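Local coordinates for protein 2-hydroxyethylphosphonate dioxygenase (Streptomyces viridochromogenes, PDB 4YAR) that converts 2-hydroxyethylphosphonate and O2 to hydroxymethylphosphonate and formate, as an iron-dependent dioxygenase of phosphinothricin tripeptide biosynthesis, at residues 353-358 / 385-390. The protein carries 1 engineered substitution. Sequence-based numbering, arbitrary orientation.
Sequences HAENHY and SAWTGP
W387 presents the pyrrole edge of its indole to both E355 and H357. Its NE1-H points almost straight at E355 OE1 (2.8 Å); the oxygen lies in the indole plane, yet the donor stands above the carboxylate, whose plane is turned 81° from the ring. W387 CG is trans to the backbone N (chi1 169°), which carries this edge across to 355-358. The neighbouring carbon CD1 comes down on one face of the H357 imidazole, 3.3 Å from CE1, in an edge-to-face pair with planes at 64°; Y197 also meets that imidazole. Behind these side chains the backbones run antiparallel in a sheet of the C-terminal cupin-type β-barrel, where 385-388 lies between 355-362 and 73-76, the latter strand contributed from early in the chain. N356 with T388 and Y358 with A386 are the hydrogen-bonded pairs, and H357 with W387 is the non-hydrogen-bonded pair between them. On the other face T388 splits its branches: CG2 touches the edge of the Y358 ring at CE2 (4.1 Å), while OG1 packs against N356 CB (3.1 Å). The Y358 hydroxyl bonds to K404 and H394. Just past the end of 385-388, a water hydrogen-bonds A354 O, G389 O and T388 OG1, bridging the two segments.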
ATOM      1  N   HIS A 353       1.288 -11.476  -3.602  1.00 19.19           N
ATOM      2  CA  HIS A 353       2.644 -10.854  -3.683  1.00 18.98           C
ATOM      3  C   HIS A 353       2.960  -9.663  -2.740  1.00 18.01           C
ATOM      4  O   HIS A 353       4.020  -9.013  -2.856  1.00 17.68           O
ATOM      5  CB  HIS A 353       2.961 -10.524  -5.109  1.00 18.37           C
ATOM      6  CG  HIS A 353       2.185  -9.380  -5.663  1.00 19.38           C
ATOM      7  ND1 HIS A 353       2.484  -8.074  -5.341  1.00 18.93           N
ATOM      8  CD2 HIS A 353       1.199  -9.330  -6.597  1.00 17.27           C
ATOM      9  CE1 HIS A 353       1.685  -7.274  -6.015  1.00 20.59           C
ATOM     10  NE2 HIS A 353       0.939  -7.998  -6.818  1.00 18.18           N
ATOM     11  N   ALA A 354       2.005  -9.352  -1.864  1.00 16.71           N
ATOM     12  CA  ALA A 354       2.185  -8.415  -0.811  1.00 17.96           C
ATOM     13  C   ALA A 354       1.203  -8.757   0.353  1.00 18.50           C
ATOM     14  O   ALA A 354       0.662  -9.819   0.398  1.00 18.96           O
ATOM     15  CB  ALA A 354       1.977  -7.001  -1.358  1.00 16.59           C
ATOM     16  N   GLU A 355       1.002  -7.824   1.278  1.00 19.52           N
ATOM     17  CA  GLU A 355       0.227  -8.043   2.492  1.00 20.07           C
ATOM     18  C   GLU A 355      -1.282  -8.114   2.229  1.00 17.56           C
ATOM     19  O   GLU A 355      -1.841  -7.500   1.314  1.00 15.93           O
ATOM     20  CB  GLU A 355       0.498  -6.938   3.504  1.00 23.71           C
ATOM     21  CG  GLU A 355       1.942  -6.779   3.944  1.00 28.44           C
ATOM     22  CD  GLU A 355       2.150  -5.673   4.972  1.00 30.54           C
ATOM     23  OE1 GLU A 355       1.197  -5.191   5.605  1.00 25.39           O
ATOM     24  OE2 GLU A 355       3.318  -5.348   5.176  1.00 44.69           O
ATOM     25  N   ASN A 356      -1.943  -8.894   3.059  1.00 16.58           N
ATOM     26  CA  ASN A 356      -3.401  -8.936   3.122  1.00 17.06           C
ATOM     27  C   ASN A 356      -3.893  -8.608   4.534  1.00 15.69           C
ATOM     28  O   ASN A 356      -3.266  -9.053   5.565  1.00 16.44           O
ATOM     29  CB  ASN A 356      -3.955 -10.361   2.831  1.00 18.40           C
ATOM     30  CG  ASN A 356      -3.705 -10.861   1.405  1.00 21.96           C
ATOM     31  OD1 ASN A 356      -3.788 -10.146   0.441  1.00 25.01           O
ATOM     32  ND2 ASN A 356      -3.436 -12.183   1.291  1.00 23.97           N
ATOM     33  N   HIS A 357      -5.070  -7.970   4.603  1.00 15.11           N
ATOM     34  CA  HIS A 357      -5.785  -7.828   5.827  1.00 14.85           C
ATOM     35  C   HIS A 357      -7.176  -8.350   5.636  1.00 15.65           C
ATOM     36  O   HIS A 357      -7.839  -8.013   4.562  1.00 15.07           O
ATOM     37  CB  HIS A 357      -5.878  -6.335   6.265  1.00 15.91           C
ATOM     38  CG  HIS A 357      -4.568  -5.680   6.531  1.00 15.06           C
ATOM     39  ND1 HIS A 357      -4.096  -5.477   7.811  1.00 17.70           N
ATOM     40  CD2 HIS A 357      -3.658  -5.128   5.716  1.00 16.01           C
ATOM     41  CE1 HIS A 357      -2.983  -4.790   7.759  1.00 15.21           C
ATOM     42  NE2 HIS A 357      -2.676  -4.607   6.513  1.00 17.35           N
ATOM     43  N   TYR A 358      -7.595  -9.285   6.498  1.00 14.05           N
ATOM     44  CA  TYR A 358      -8.884  -9.896   6.319  1.00 14.47           C
ATOM     45  C   TYR A 358      -9.808  -9.582   7.491  1.00 15.29           C
ATOM     46  O   TYR A 358      -9.355  -9.596   8.646  1.00 16.16           O
ATOM     47  CB  TYR A 358      -8.789 -11.452   6.293  1.00 14.77           C
ATOM     48  CG  TYR A 358      -8.155 -12.084   5.076  1.00 14.98           C
ATOM     49  CD1 TYR A 358      -8.858 -12.263   3.904  1.00 14.64           C
ATOM     50  CD2 TYR A 358      -6.842 -12.478   5.104  1.00 14.70           C
ATOM     51  CE1 TYR A 358      -8.302 -12.881   2.832  1.00 15.07           C
ATOM     52  CE2 TYR A 358      -6.251 -13.087   4.032  1.00 16.68           C
ATOM     53  CZ  TYR A 358      -6.985 -13.293   2.873  1.00 16.79           C
ATOM     54  OH  TYR A 358      -6.423 -13.894   1.772  1.00 18.67           O
ATOM     55  N   SER A 385     -10.354 -10.865  12.721  1.00 17.92           N
ATOM     56  CA  SER A 385      -9.551 -10.433  11.578  1.00 17.01           C
ATOM     57  C   SER A 385      -8.181 -11.054  11.615  1.00 17.96           C
ATOM     58  O   SER A 385      -7.731 -11.551  12.680  1.00 15.20           O
ATOM     59  CB  SER A 385      -9.424  -8.904  11.601  1.00 15.65           C
ATOM     60  OG  SER A 385      -8.881  -8.460  12.826  1.00 16.90           O
ATOM     61  N   ALA A 386      -7.502 -10.980  10.469  1.00 16.63           N
ATOM     62  CA  ALA A 386      -6.145 -11.391  10.346  1.00 17.11           C
ATOM     63  C   ALA A 386      -5.318 -10.556   9.370  1.00 18.75           C
ATOM     64  O   ALA A 386      -5.873  -9.828   8.521  1.00 17.47           O
ATOM     65  CB  ALA A 386      -6.115 -12.830   9.939  1.00 16.41           C
ATOM     66  N   TRP A 387      -3.990 -10.726   9.467  1.00 18.01           N
ATOM     67  CA  TRP A 387      -3.019 -10.101   8.542  1.00 16.33           C
ATOM     68  C   TRP A 387      -2.141 -11.175   8.006  1.00 16.23           C
ATOM     69  O   TRP A 387      -1.743 -12.006   8.783  1.00 17.14           O
ATOM     70  CB  TRP A 387      -2.200  -9.080   9.274  1.00 16.88           C
ATOM     71  CG  TRP A 387      -1.045  -8.564   8.540  1.00 16.36           C
ATOM     72  CD1 TRP A 387      -1.033  -7.488   7.703  1.00 19.27           C
ATOM     73  CD2 TRP A 387       0.298  -9.058   8.552  1.00 19.46           C
ATOM     74  NE1 TRP A 387       0.193  -7.291   7.204  1.00 19.70           N
ATOM     75  CE2 TRP A 387       1.040  -8.240   7.703  1.00 19.65           C
ATOM     76  CE3 TRP A 387       0.946 -10.130   9.187  1.00 19.10           C
ATOM     77  CZ2 TRP A 387       2.423  -8.433   7.504  1.00 19.05           C
ATOM     78  CZ3 TRP A 387       2.299 -10.331   8.946  1.00 18.46           C
ATOM     79  CH2 TRP A 387       2.998  -9.465   8.138  1.00 16.20           C
ATOM     80  N   THR A 388      -1.834 -11.172   6.718  1.00 16.39           N
ATOM     81  CA  THR A 388      -0.853 -12.128   6.170  1.00 15.07           C
ATOM     82  C   THR A 388       0.313 -11.350   5.567  1.00 15.68           C
ATOM     83  O   THR A 388       0.040 -10.372   4.876  1.00 15.75           O
ATOM     84  CB  THR A 388      -1.464 -13.072   5.163  1.00 15.96           C
ATOM     85  OG1 THR A 388      -1.977 -12.390   4.046  1.00 16.08           O
ATOM     86  CG2 THR A 388      -2.693 -13.869   5.803  1.00 16.71           C
ATOM     87  N   GLY A 389       1.570 -11.765   5.838  1.00 14.39           N
ATOM     88  CA  GLY A 389       2.755 -11.179   5.221  1.00 15.32           C
ATOM     89  C   GLY A 389       2.791 -11.541   3.726  1.00 16.37           C
ATOM     90  O   GLY A 389       2.034 -12.401   3.260  1.00 17.72           O
ATOM     91  N   PRO A 390       3.656 -10.880   2.960  1.00 17.13           N
ATOM     92  CA  PRO A 390       3.806 -11.177   1.530  1.00 15.60           C
ATOM     93  C   PRO A 390       4.232 -12.637   1.338  1.00 16.80           C
ATOM     94  O   PRO A 390       5.068 -13.135   2.088  1.00 16.66           O
ATOM     95  CB  PRO A 390       4.926 -10.240   1.100  1.00 16.12           C
ATOM     96  CG  PRO A 390       4.839  -9.113   2.081  1.00 18.22           C
ATOM     97  CD  PRO A 390       4.548  -9.761   3.387  1.00 16.75           C
TER
HETATM   98  O   HOH W   1      -0.209 -11.929   1.869  1.00 16.18           O